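Local coordinates for extracellular solute-binding protein family 1 (Kribbella flavida, PDB 5IXP), which probably captures an unidentified solute outside the cell and delivers it to an ABC transporter for uptake, at residues 2-7 / 26-31; 55-60 / 279-284; 122-127 / 228-233. One frame throughout, in Å; residues are numbered along the deposited sequence. Where two conformers were deposited one is given.

Interaction 1: 2-7 / 26-31; sequences VELTIA and PNVKIT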
ATOM      1  N   VAL A   2     -12.942 -30.398 -11.821  1.00 26.80           N
ATOM      2  CA  VAL A   2     -12.121 -29.744 -10.813  1.00 22.71           C
ATOM      3  C   VAL A   2     -12.964 -28.645 -10.184  1.00 21.09           C
ATOM      4  O   VAL A   2     -13.443 -27.747 -10.884  1.00 21.38           O
ATOM      5  CB  VAL A   2     -10.844 -29.172 -11.451  1.00 23.24           C
ATOM      6  CG1 VAL A   2      -9.988 -28.442 -10.418  1.00 24.84           C
ATOM      7  CG2 VAL A   2     -10.051 -30.277 -12.142  1.00 26.25           C
ATOM      8  N   GLU A   3     -13.164 -28.706  -8.872  1.00 19.41           N
ATOM      9  CA  GLU A   3     -13.904 -27.654  -8.188  1.00 17.77           C
ATOM     10  C   GLU A   3     -12.932 -26.832  -7.357  1.00 15.63           C
ATOM     11  O   GLU A   3     -12.250 -27.369  -6.482  1.00 20.77           O
ATOM     12  CB  GLU A   3     -15.046 -28.218  -7.342  1.00 21.27           C
ATOM     13  CG  GLU A   3     -15.936 -29.154  -8.159  1.00 30.28           C
ATOM     14  CD  GLU A   3     -17.246 -29.521  -7.481  1.00 40.98           C
ATOM     15  OE1 GLU A   3     -18.259 -29.554  -8.214  1.00 49.71           O
ATOM     16  OE2 GLU A   3     -17.266 -29.776  -6.268  1.00 46.05           O
ATOM     17  N   LEU A   4     -12.857 -25.539  -7.657  1.00 12.92           N
ATOM     18  CA  LEU A   4     -11.961 -24.621  -6.971  1.00  9.91           C
ATOM     19  C   LEU A   4     -12.766 -23.554  -6.251  1.00  9.71           C
ATOM     20  O   LEU A   4     -13.726 -23.016  -6.804  1.00 15.29           O
ATOM     21  CB  LEU A   4     -11.019 -23.926  -7.957  1.00 11.01           C
ATOM     22  CG  LEU A   4     -10.035 -24.820  -8.717  1.00 13.71           C
ATOM     23  CD1 LEU A   4      -9.235 -24.003  -9.732  1.00 14.44           C
ATOM     24  CD2 LEU A   4      -9.121 -25.530  -7.727  1.00 17.44           C
ATOM     25  N   THR A   5     -12.377 -23.259  -5.015  0.50 10.84           N
ATOM     26  CA  THR A   5     -12.887 -22.105  -4.293  0.50 13.04           C
ATOM     27  C   THR A   5     -11.801 -21.045  -4.250  0.50 12.30           C
ATOM     28  O   THR A   5     -10.614 -21.366  -4.144  0.50 13.50           O
ATOM     29  CB  THR A   5     -13.304 -22.460  -2.863  0.50 14.76           C
ATOM     30  OG1 THR A   5     -12.293 -23.279  -2.259  0.50 16.74           O
ATOM     31  CG2 THR A   5     -14.635 -23.187  -2.849  0.50 16.30           C
ATOM     32  N   ILE A   6     -12.205 -19.786  -4.361  1.00 11.13           N
ATOM     33  CA  ILE A   6     -11.293 -18.667  -4.205  1.00  9.82           C
ATOM     34  C   ILE A   6     -11.929 -17.688  -3.232  1.00 10.28           C
ATOM     35  O   ILE A   6     -13.096 -17.312  -3.397  1.00 10.97           O
ATOM     36  CB  ILE A   6     -10.956 -17.999  -5.559  1.00  8.80           C
ATOM     37  CG1 ILE A   6     -10.130 -16.736  -5.325  1.00  8.52           C
ATOM     38  CG2 ILE A   6     -12.224 -17.694  -6.391  1.00  9.52           C
ATOM     39  CD1 ILE A   6      -9.488 -16.182  -6.618  1.00 10.71           C
ATOM     40  N   ALA A   7     -11.176 -17.301  -2.200  1.00  7.76           N
ATOM     41  CA  ALA A   7     -11.674 -16.397  -1.170  1.00  9.03           C
ATOM     42  C   ALA A   7     -11.068 -15.018  -1.405  1.00 11.51           C
ATOM     43  O   ALA A   7      -9.843 -14.867  -1.384  1.00 10.06           O
ATOM     44  CB  ALA A   7     -11.320 -16.903   0.228  1.00  9.29           C
ATOM     45  N   PRO A  26     -13.491 -26.124 -19.504  1.00 24.12           N
ATOM     46  CA  PRO A  26     -14.832 -26.611 -19.140  1.00 24.33           C
ATOM     47  C   PRO A  26     -14.845 -27.624 -18.010  1.00 25.62           C
ATOM     48  O   PRO A  26     -15.927 -27.904 -17.479  1.00 29.06           O
ATOM     49  CB  PRO A  26     -15.352 -27.225 -20.450  1.00 27.29           C
ATOM     50  CG  PRO A  26     -14.116 -27.547 -21.238  1.00 32.04           C
ATOM     51  CD  PRO A  26     -13.126 -26.468 -20.890  1.00 27.57           C
ATOM     52  N   ASN A  27     -13.688 -28.165 -17.627  0.60 23.03           N
ATOM     53  CA  ASN A  27     -13.585 -29.104 -16.519  0.60 23.51           C
ATOM     54  C   ASN A  27     -13.548 -28.421 -15.156  0.60 21.32           C
ATOM     55  O   ASN A  27     -13.676 -29.108 -14.136  0.60 25.00           O
ATOM     56  CB  ASN A  27     -12.330 -29.966 -16.692  0.60 25.80           C
ATOM     57  CG  ASN A  27     -11.057 -29.134 -16.854  0.60 31.29           C
ATOM     58  OD1 ASN A  27     -10.963 -28.247 -17.726  0.60 29.37           O
ATOM     59  ND2 ASN A  27     -10.065 -29.419 -16.013  0.60 32.64           N
ATOM     60  N   VAL A  28     -13.399 -27.098 -15.116  1.00 16.89           N
ATOM     61  CA  VAL A  28     -13.124 -26.350 -13.890  1.00 17.33           C
ATOM     62  C   VAL A  28     -14.372 -25.580 -13.482  1.00 18.52           C
ATOM     63  O   VAL A  28     -14.947 -24.837 -14.292  1.00 18.90           O
ATOM     64  CB  VAL A  28     -11.932 -25.391 -14.073  1.00 15.67           C
ATOM     65  CG1 VAL A  28     -11.683 -24.583 -12.786  1.00 16.55           C
ATOM     66  CG2 VAL A  28     -10.689 -26.161 -14.469  1.00 17.60           C
ATOM     67  N   LYS A  29     -14.779 -25.743 -12.228  1.00 14.35           N
ATOM     68  CA  LYS A  29     -15.870 -24.976 -11.642  1.00 15.50           C
ATOM     69  C   LYS A  29     -15.301 -24.090 -10.541  1.00 16.38           C
ATOM     70  O   LYS A  29     -14.616 -24.588  -9.641  1.00 20.28           O
ATOM     71  CB  LYS A  29     -16.963 -25.887 -11.074  1.00 18.80           C
ATOM     72  CG  LYS A  29     -18.217 -25.109 -10.677  1.00 23.31           C
ATOM     73  CD  LYS A  29     -19.333 -25.991 -10.127  1.00 31.03           C
ATOM     74  CE  LYS A  29     -19.178 -26.198  -8.634  1.00 31.90           C
ATOM     75  NZ  LYS A  29     -20.322 -26.964  -8.110  1.00 35.46           N
ATOM     76  N   ILE A  30     -15.575 -22.784 -10.624  1.00 12.35           N
ATOM     77  CA  ILE A  30     -15.047 -21.798  -9.682  1.00 12.54           C
ATOM     78  C   ILE A  30     -16.184 -21.291  -8.811  1.00 11.47           C
ATOM     79  O   ILE A  30     -17.228 -20.862  -9.319  1.00 14.58           O
ATOM     80  CB  ILE A  30     -14.379 -20.611 -10.399  1.00  9.57           C
ATOM     81  CG1 ILE A  30     -13.211 -21.079 -11.264  1.00  9.84           C
ATOM     82  CG2 ILE A  30     -13.895 -19.570  -9.363  1.00 10.04           C
ATOM     83  CD1 ILE A  30     -12.690 -19.981 -12.207  1.00 10.35           C
ATOM     84  N   THR A  31     -15.960 -21.281  -7.505  1.00  9.13           N
ATOM     85  CA  THR A  31     -16.875 -20.661  -6.560  1.00 11.64           C
ATOM     86  C   THR A  31     -16.093 -19.618  -5.774  1.00  9.31           C
ATOM     87  O   THR A  31     -15.024 -19.924  -5.243  1.00 11.88           O
ATOM     88  CB  THR A  31     -17.472 -21.683  -5.591  1.00 12.51           C
ATOM     89  OG1 THR A  31     -18.078 -22.760  -6.321  1.00 14.53           O
ATOM     90  CG2 THR A  31     -18.520 -21.001  -4.700  1.00 12.66           C
TER

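Interaction 2: 55-60 / 279-284; sequences MADIEA and TQSTQP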
HETATM    1  N   MSE A  55     -10.024 -23.892   4.403  1.00 15.43           N
HETATM    2  CA  MSE A  55      -9.420 -22.904   3.504  1.00 15.18           C
HETATM    3  C   MSE A  55      -9.888 -23.060   2.069  1.00 13.58           C
HETATM    4  O   MSE A  55     -10.169 -24.168   1.599  1.00 13.26           O
HETATM    5  CB  MSE A  55      -7.896 -22.983   3.543  1.00 16.22           C
HETATM    6  CG  MSE A  55      -7.345 -22.693   4.926  1.00 21.77           C
HETATM    7 SE   MSE A  55      -5.414 -22.494   4.942  0.66 26.72          SE
HETATM    8  CE  MSE A  55      -5.321 -20.599   4.570  1.00 25.40           C
ATOM      9  N   ALA A  56      -9.958 -21.925   1.383  1.00 10.05           N
ATOM     10  CA  ALA A  56     -10.198 -21.939  -0.047  1.00  9.98           C
ATOM     11  C   ALA A  56      -8.960 -22.468  -0.768  1.00 10.82           C
ATOM     12  O   ALA A  56      -7.852 -22.497  -0.220  1.00 14.00           O
ATOM     13  CB  ALA A  56     -10.555 -20.537  -0.544  1.00 10.72           C
ATOM     14  N   ASP A  57      -9.162 -22.918  -2.009  1.00 10.82           N
ATOM     15  CA  ASP A  57      -8.025 -23.355  -2.815  1.00  9.59           C
ATOM     16  C   ASP A  57      -7.114 -22.192  -3.166  1.00 12.82           C
ATOM     17  O   ASP A  57      -5.893 -22.369  -3.261  1.00 14.36           O
ATOM     18  CB  ASP A  57      -8.507 -24.036  -4.091  1.00 10.93           C
ATOM     19  CG  ASP A  57      -9.336 -25.261  -3.798  1.00 16.16           C
ATOM     20  OD1 ASP A  57      -8.746 -26.287  -3.400  1.00 15.27           O
ATOM     21  OD2 ASP A  57     -10.574 -25.185  -3.957  1.00 15.11           O
ATOM     22  N   ILE A  58      -7.686 -21.009  -3.403  1.00  9.90           N
ATOM     23  CA  ILE A  58      -6.920 -19.777  -3.581  1.00  9.90           C
ATOM     24  C   ILE A  58      -7.366 -18.823  -2.487  1.00 10.10           C
ATOM     25  O   ILE A  58      -8.562 -18.529  -2.372  1.00 10.95           O
ATOM     26  CB  ILE A  58      -7.141 -19.152  -4.973  1.00  9.61           C
ATOM     27  CG1 ILE A  58      -6.650 -20.100  -6.073  1.00 11.18           C
ATOM     28  CG2 ILE A  58      -6.418 -17.775  -5.075  1.00  9.41           C
ATOM     29  CD1 ILE A  58      -7.098 -19.678  -7.504  1.00 10.88           C
ATOM     30  N   GLU A  59      -6.417 -18.341  -1.686  1.00 10.41           N
ATOM     31  CA  GLU A  59      -6.692 -17.384  -0.617  1.00 10.71           C
ATOM     32  C   GLU A  59      -6.028 -16.055  -0.952  1.00  8.23           C
ATOM     33  O   GLU A  59      -4.798 -15.991  -1.091  1.00 11.25           O
ATOM     34  CB  GLU A  59      -6.188 -17.896   0.741  1.00 11.01           C
ATOM     35  CG  GLU A  59      -7.000 -19.067   1.326  1.00 13.45           C
ATOM     36  CD  GLU A  59      -8.279 -18.621   2.034  1.00 17.07           C
ATOM     37  OE1 GLU A  59      -8.495 -17.404   2.154  1.00 16.15           O
ATOM     38  OE2 GLU A  59      -9.064 -19.495   2.481  1.00 20.75           O
ATOM     39  N   ALA A  60      -6.831 -14.991  -1.036  1.00  8.55           N
ATOM     40  CA  ALA A  60      -6.267 -13.670  -1.256  1.00  9.14           C
ATOM     41  C   ALA A  60      -5.653 -13.139   0.032  1.00 10.55           C
ATOM     42  O   ALA A  60      -6.131 -13.408   1.138  1.00 12.28           O
ATOM     43  CB  ALA A  60      -7.319 -12.685  -1.768  1.00  8.29           C
ATOM     44  N   THR A 279      -1.444 -25.342   1.286  1.00 13.31           N
ATOM     45  CA  THR A 279      -1.230 -26.773   1.089  1.00 15.13           C
ATOM     46  C   THR A 279      -2.480 -27.586   1.406  1.00 16.22           C
ATOM     47  O   THR A 279      -2.552 -28.759   1.025  1.00 16.55           O
ATOM     48  CB  THR A 279      -0.054 -27.285   1.929  1.00 18.43           C
ATOM     49  OG1 THR A 279      -0.264 -26.976   3.313  1.00 20.93           O
ATOM     50  CG2 THR A 279       1.267 -26.677   1.444  1.00 19.74           C
ATOM     51  N   GLN A 280      -3.463 -26.986   2.087  1.00 14.71           N
ATOM     52  CA  GLN A 280      -4.743 -27.650   2.300  1.00 16.79           C
ATOM     53  C   GLN A 280      -5.427 -28.001   0.989  1.00 16.82           C
ATOM     54  O   GLN A 280      -6.245 -28.924   0.947  1.00 17.65           O
ATOM     55  CB  GLN A 280      -5.676 -26.753   3.106  1.00 17.27           C
ATOM     56  CG  GLN A 280      -5.611 -26.933   4.575  1.00 20.75           C
ATOM     57  CD  GLN A 280      -6.628 -26.075   5.279  1.00 19.97           C
ATOM     58  OE1 GLN A 280      -7.807 -26.031   4.891  1.00 17.63           O
ATOM     59  NE2 GLN A 280      -6.185 -25.374   6.316  1.00 18.00           N
ATOM     60  N   SER A 281      -5.137 -27.264  -0.078  1.00 15.50           N
ATOM     61  CA  SER A 281      -5.836 -27.499  -1.332  1.00 17.98           C
ATOM     62  C   SER A 281      -5.538 -28.895  -1.860  1.00 19.06           C
ATOM     63  O   SER A 281      -4.378 -29.322  -1.909  1.00 17.79           O
ATOM     64  CB  SER A 281      -5.445 -26.456  -2.376  1.00 15.40           C
ATOM     65  OG  SER A 281      -6.059 -26.768  -3.624  1.00 14.57           O
ATOM     66  N   THR A 282      -6.593 -29.603  -2.257  1.00 17.74           N
ATOM     67  CA  THR A 282      -6.429 -30.892  -2.916  1.00 21.99           C
ATOM     68  C   THR A 282      -6.191 -30.756  -4.413  1.00 20.35           C
ATOM     69  O   THR A 282      -5.995 -31.772  -5.087  1.00 21.83           O
ATOM     70  CB  THR A 282      -7.658 -31.776  -2.683  1.00 23.83           C
ATOM     71  OG1 THR A 282      -8.801 -31.167  -3.294  1.00 26.42           O
ATOM     72  CG2 THR A 282      -7.911 -31.970  -1.186  1.00 24.89           C
ATOM     73  N   GLN A 283      -6.209 -29.536  -4.952  1.00 19.34           N
ATOM     74  CA  GLN A 283      -5.953 -29.290  -6.373  1.00 18.99           C
ATOM     75  C   GLN A 283      -4.897 -28.201  -6.544  1.00 18.01           C
ATOM     76  O   GLN A 283      -5.150 -27.177  -7.184  1.00 15.87           O
ATOM     77  CB  GLN A 283      -7.242 -28.886  -7.089  1.00 24.05           C
ATOM     78  CG  GLN A 283      -8.391 -29.861  -6.980  1.00 26.84           C
ATOM     79  CD  GLN A 283      -8.401 -30.859  -8.107  1.00 33.73           C
ATOM     80  OE1 GLN A 283      -7.447 -30.951  -8.884  1.00 35.79           O
ATOM     81  NE2 GLN A 283      -9.478 -31.621  -8.203  1.00 35.33           N
ATOM     82  N   PRO A 284      -3.694 -28.386  -5.990  1.00 18.41           N
ATOM     83  CA  PRO A 284      -2.727 -27.277  -6.019  1.00 19.13           C
ATOM     84  C   PRO A 284      -2.308 -26.878  -7.423  1.00 19.01           C
ATOM     85  O   PRO A 284      -2.091 -25.687  -7.675  1.00 17.14           O
ATOM     86  CB  PRO A 284      -1.549 -27.814  -5.192  1.00 21.04           C
ATOM     87  CG  PRO A 284      -1.701 -29.310  -5.226  1.00 19.71           C
ATOM     88  CD  PRO A 284      -3.168 -29.557  -5.254  1.00 19.18           C
TER
HETATM   89  O   HOH W   1      -9.325 -27.054   2.863  1.00 44.52           O
HETATM   90  O   HOH W   2      -9.351 -28.396  -1.948  1.00 25.94           O

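Interaction 3: 122-127 / 228-233; sequences RDLFAR and RTDAFA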
ATOM      1  N   ARG A 122      -3.945  22.656  -5.223  0.66 18.69           N
ATOM      2  CA  ARG A 122      -3.377  23.712  -6.060  0.66 20.85           C
ATOM      3  C   ARG A 122      -3.896  25.096  -5.682  0.66 19.74           C
ATOM      4  O   ARG A 122      -3.195  26.091  -5.905  0.66 20.69           O
ATOM      5  CB  ARG A 122      -3.635  23.426  -7.541  0.66 23.67           C
ATOM      6  CG  ARG A 122      -5.047  23.013  -7.898  0.66 23.23           C
ATOM      7  CD  ARG A 122      -5.105  22.526  -9.349  0.66 23.44           C
ATOM      8  NE  ARG A 122      -4.750  23.588 -10.288  0.66 21.51           N
ATOM      9  CZ  ARG A 122      -3.610  23.660 -10.976  0.66 25.51           C
ATOM     10  NH1 ARG A 122      -2.677  22.713 -10.867  0.66 18.16           N
ATOM     11  NH2 ARG A 122      -3.414  24.692 -11.796  0.66 30.70           N
ATOM     12  N   ASP A 123      -5.102  25.190  -5.109  1.00 17.61           N
ATOM     13  CA  ASP A 123      -5.590  26.489  -4.655  1.00 18.54           C
ATOM     14  C   ASP A 123      -4.799  26.983  -3.452  1.00 19.47           C
ATOM     15  O   ASP A 123      -4.414  28.158  -3.392  1.00 20.18           O
ATOM     16  CB  ASP A 123      -7.083  26.413  -4.321  1.00 21.25           C
ATOM     17  CG  ASP A 123      -7.392  25.413  -3.224  1.00 21.22           C
ATOM     18  OD1 ASP A 123      -6.751  24.347  -3.195  1.00 20.90           O
ATOM     19  OD2 ASP A 123      -8.282  25.693  -2.385  1.00 23.62           O
ATOM     20  N   LEU A 124      -4.528  26.098  -2.492  1.00 19.03           N
ATOM     21  CA  LEU A 124      -3.720  26.487  -1.341  1.00 18.06           C
ATOM     22  C   LEU A 124      -2.279  26.767  -1.752  1.00 20.22           C
ATOM     23  O   LEU A 124      -1.660  27.713  -1.245  1.00 19.16           O
ATOM     24  CB  LEU A 124      -3.783  25.406  -0.260  1.00 17.42           C
ATOM     25  CG  LEU A 124      -5.184  25.095   0.280  1.00 18.72           C
ATOM     26  CD1 LEU A 124      -5.129  24.042   1.402  1.00 16.61           C
ATOM     27  CD2 LEU A 124      -5.910  26.368   0.740  1.00 20.25           C
ATOM     28  N   PHE A 125      -1.732  25.970  -2.677  1.00 16.81           N
ATOM     29  CA  PHE A 125      -0.390  26.252  -3.181  1.00 18.75           C
ATOM     30  C   PHE A 125      -0.334  27.639  -3.812  1.00 18.93           C
ATOM     31  O   PHE A 125       0.586  28.423  -3.543  1.00 17.75           O
ATOM     32  CB  PHE A 125       0.041  25.191  -4.198  1.00 18.08           C
ATOM     33  CG  PHE A 125       0.688  23.963  -3.587  1.00 17.45           C
ATOM     34  CD1 PHE A 125       0.236  23.443  -2.379  1.00 15.65           C
ATOM     35  CD2 PHE A 125       1.734  23.318  -4.246  1.00 15.78           C
ATOM     36  CE1 PHE A 125       0.809  22.302  -1.828  1.00 14.99           C
ATOM     37  CE2 PHE A 125       2.323  22.176  -3.708  1.00 17.15           C
ATOM     38  CZ  PHE A 125       1.862  21.665  -2.487  1.00 15.85           C
ATOM     39  N   ALA A 126      -1.312  27.955  -4.664  1.00 17.81           N
ATOM     40  CA  ALA A 126      -1.316  29.255  -5.330  1.00 21.01           C
ATOM     41  C   ALA A 126      -1.283  30.389  -4.312  1.00 21.91           C
ATOM     42  O   ALA A 126      -0.477  31.323  -4.422  1.00 20.24           O
ATOM     43  CB  ALA A 126      -2.543  29.375  -6.231  1.00 24.10           C
ATOM     44  N   ARG A 127      -2.146  30.302  -3.296  1.00 21.06           N
ATOM     45  CA  ARG A 127      -2.261  31.360  -2.300  1.00 20.98           C
ATOM     46  C   ARG A 127      -1.008  31.463  -1.441  1.00 18.96           C
ATOM     47  O   ARG A 127      -0.719  32.530  -0.882  1.00 19.08           O
ATOM     48  CB  ARG A 127      -3.501  31.106  -1.436  1.00 23.77           C
ATOM     49  CG  ARG A 127      -4.808  31.301  -2.206  1.00 25.42           C
ATOM     50  CD  ARG A 127      -6.022  30.711  -1.497  1.00 31.64           C
ATOM     51  NE  ARG A 127      -5.995  30.917  -0.048  1.00 40.22           N
ATOM     52  CZ  ARG A 127      -6.784  30.277   0.817  1.00 43.17           C
ATOM     53  NH1 ARG A 127      -7.677  29.385   0.384  1.00 46.65           N
ATOM     54  NH2 ARG A 127      -6.680  30.522   2.118  1.00 40.17           N
ATOM     55  N   ARG A 228     -13.421  18.739   3.323  1.00 24.51           N
ATOM     56  CA  ARG A 228     -14.244  19.871   2.923  1.00 26.99           C
ATOM     57  C   ARG A 228     -13.776  21.174   3.559  1.00 25.31           C
ATOM     58  O   ARG A 228     -14.564  22.115   3.686  1.00 26.78           O
ATOM     59  CB  ARG A 228     -15.714  19.600   3.255  1.00 33.13           C
ATOM     60  CG  ARG A 228     -16.417  18.671   2.258  1.00 42.88           C
ATOM     61  CD  ARG A 228     -16.954  17.417   2.926  1.00 50.27           C
ATOM     62  NE  ARG A 228     -17.546  17.682   4.236  1.00 59.18           N
ATOM     63  CZ  ARG A 228     -18.300  16.817   4.919  1.00 63.45           C
ATOM     64  NH1 ARG A 228     -18.545  15.604   4.434  1.00 60.60           N
ATOM     65  NH2 ARG A 228     -18.795  17.155   6.109  1.00 62.37           N
ATOM     66  N   THR A 229     -12.510  21.236   3.971  1.00 23.33           N
ATOM     67  CA  THR A 229     -11.915  22.396   4.621  1.00 25.09           C
ATOM     68  C   THR A 229     -10.520  22.610   4.041  1.00 27.84           C
ATOM     69  O   THR A 229     -10.043  21.832   3.205  1.00 27.65           O
ATOM     70  CB  THR A 229     -11.788  22.209   6.139  1.00 25.37           C
ATOM     71  OG1 THR A 229     -10.716  21.290   6.404  1.00 25.67           O
ATOM     72  CG2 THR A 229     -13.085  21.668   6.748  1.00 26.18           C
ATOM     73  N   ASP A 230      -9.842  23.657   4.521  1.00 26.90           N
ATOM     74  CA  ASP A 230      -8.455  23.914   4.154  1.00 26.94           C
ATOM     75  C   ASP A 230      -7.465  23.274   5.125  1.00 23.25           C
ATOM     76  O   ASP A 230      -6.343  23.772   5.265  1.00 24.22           O
ATOM     77  CB  ASP A 230      -8.209  25.422   4.064  1.00 29.22           C
ATOM     78  CG  ASP A 230      -9.048  26.090   2.988  1.00 29.97           C
ATOM     79  OD1 ASP A 230      -9.589  25.372   2.115  1.00 27.64           O
ATOM     80  OD2 ASP A 230      -9.159  27.338   3.013  1.00 29.72           O
ATOM     81  N   ALA A 231      -7.842  22.169   5.780  1.00 22.07           N
ATOM     82  CA  ALA A 231      -7.051  21.644   6.893  1.00 19.22           C
ATOM     83  C   ALA A 231      -5.652  21.193   6.467  1.00 18.96           C
ATOM     84  O   ALA A 231      -4.688  21.381   7.221  1.00 20.47           O
ATOM     85  CB  ALA A 231      -7.785  20.490   7.569  1.00 21.30           C
ATOM     86  N   PHE A 232      -5.513  20.568   5.294  1.00 19.03           N
ATOM     87  CA  PHE A 232      -4.185  20.119   4.869  1.00 19.12           C
ATOM     88  C   PHE A 232      -4.036  20.241   3.357  1.00 20.69           C
ATOM     89  O   PHE A 232      -5.013  20.139   2.610  1.00 19.01           O
ATOM     90  CB  PHE A 232      -3.886  18.675   5.320  1.00 18.63           C
ATOM     91  CG  PHE A 232      -4.959  17.686   4.964  1.00 18.71           C
ATOM     92  CD1 PHE A 232      -4.937  17.022   3.749  1.00 20.74           C
ATOM     93  CD2 PHE A 232      -5.989  17.409   5.857  1.00 20.64           C
ATOM     94  CE1 PHE A 232      -5.935  16.096   3.425  1.00 19.04           C
ATOM     95  CE2 PHE A 232      -6.989  16.492   5.536  1.00 20.10           C
ATOM     96  CZ  PHE A 232      -6.958  15.836   4.316  1.00 20.21           C
ATOM     97  N   ALA A 233      -2.784  20.432   2.912  1.00 18.97           N
ATOM     98  CA  ALA A 233      -2.498  20.784   1.526  1.00 16.73           C
ATOM     99  C   ALA A 233      -1.879  19.669   0.692  1.00 18.32           C
ATOM    100  O   ALA A 233      -1.873  19.791  -0.540  1.00 17.77           O
ATOM    101  CB  ALA A 233      -1.561  22.005   1.462  1.00 15.83           C
TER
HETATM  102  O   HOH W   3      -8.015  28.834   4.680  1.00 34.49           O

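Interaction 1: 2-7 / 26-31
Leu4 and Val28 meet slantwise on one face of a two-strand parallel ladder, CD1 of Leu4 lying 4.0 Å from CG1 of Val28. Further along the same face, Ile6 and Ile30 run side by side. With CG1 of Ile6 anti to its own N (chi1 173°), its CG2 branch is the one turned to Ile30, 3.9 Å from CG2 of that residue. Leu290 of helix 284-294 packs on Leu4 and Ile30, and Tyr18 of helix 15-24 on both isoleucines, so this face is roofed by helices. Between the strands the peptide bonds alternate in strict register: Lys29 N gives to Val2 O, and Leu4 N to Lys29 O at 2.8 Å with a nearly straight 175°. Thr31 N then bonds Leu4 O, and Ile6 N bonds Thr31 O. At the entry end Val2 N reaches Asn27 O at 2.7 Å. The opposite face carries Glu3 and Lys29, side by side at the surface, the lysine chain bent at chi3 (87°); their salt bridge, OE1 of Glu3 to NZ of Lys29, is weak at 3.3 Å. Strands 2-8 and 28-34, joined through helix 15-24, form the opening beta-alpha-beta unit of a lobe of the periplasmic-binding-protein fold.

Interaction 2: 55-60 / 279-284
An ST turn at Ser281, in the loop that carries the chain from strand 269-276 into helix 284-294, docks against Asp57, just before strand 58-62. The hydroxyl does two jobs. Ser281 OG donates to Asp57 OD1 at 2.7 Å, using the anti lone pair of the carboxylate oxygen, and it accepts Gln283 N at 3.1 Å, closing the turn at the N-cap position of the helix. A chi1 of 175°, with OG beside the carbonyl carbon, swings the hydroxyl toward the peptide that follows and lets it serve both partners. Asp57 is gripped at each oxygen: OD1 also accepts a hydrogen bond from a water, 2.6 Å away, which in turn accepts Thr282 N, while OD2 takes the backbone N of Thr5 in the adjacent strand. With the N-terminal end of helix 284-294 so close, the carboxylate is probably stabilised in its charged form.

A second junction lies just before this one in both segments, where Gln280 and the selenomethionine Met55 cross at about a right angle. The extended Gln280 side chain delivers its amide to the Met55 backbone, and OE1 accepts Met55 N at 3.1 Å, with the donor tilted 27° from the carbonyl plane. A second water bridges Gln280 OE1 and Met55 O, holding the latter only through a longer bond. At the other end of the amide, NE2 donates to Asn48 O of helix 38-51, so the rotation of the group is fixed from both sides. That leaves the amide lying against the selenomethionine chain, with Gln280 NE2 3.2 Å from Met55 CG and 3.3 Å from Met55 SE.

Interaction 3: 122-127 / 228-233
Arg127 and Asp230 form the charged link here, yet it is a stretched one: NH1 of Arg127 stays 3.6 Å from OD2 of Asp230, and no direct hydrogen bond spans the two segments. The oxygen comes in at the edge of the guanidinium, near its plane, but the carboxylate is turned 64° against that plane. A water helps fill the gap, donating to Asp230 OD2 and accepting weakly from Arg127 NH2. The firmer partner of the carboxylate is Arg121, which forms a salt bridge with OD1. Next to this charged pair sits Leu124, whose two methyls divide the work. CD2 rests 3.9 Å from CG of Asp230, while CD1 reaches CB of Ala233 at 4.1 Å. Phe125, its CG anti to the carbonyl carbon (chi1 -87°), brings CE1 to 4.1 Å from that same Ala233 CB. The aromatic ring also lies nearly parallel to Trp163, and Phe154 of helix 144-157 packs on both Leu124 and Ala233. The contact is thus a short helix, directly following strand 108-121, laid against the start of its antiparallel neighbour 232-238 and the loop leading into it; the Cys119-Cys237 disulfide links the same two strands, in a fold of the periplasmic-binding-protein clan.

Overall arrangement
Interactions 1 and 2 are neighbours at one end of the molecule, their centres 11 Å apart; strands 2-8 and 58-62 are adjacent in the sheet, with Ala7 N bonding Ile58 O. Interaction 3 lies on the opposite side of the chain's centre, about 50 Å from interaction 1 between centres, though all three reach the same branched sheet. It is the most buried and is mainly apolar, with one long charged pair at its edge. Interaction 1 relies on a regular backbone ladder with a helix-covered apolar face and a surface-exposed charged one. Interaction 2, partly buried like interaction 1, depends instead on side-chain hydrogen bonds and bridging waters where loops meet.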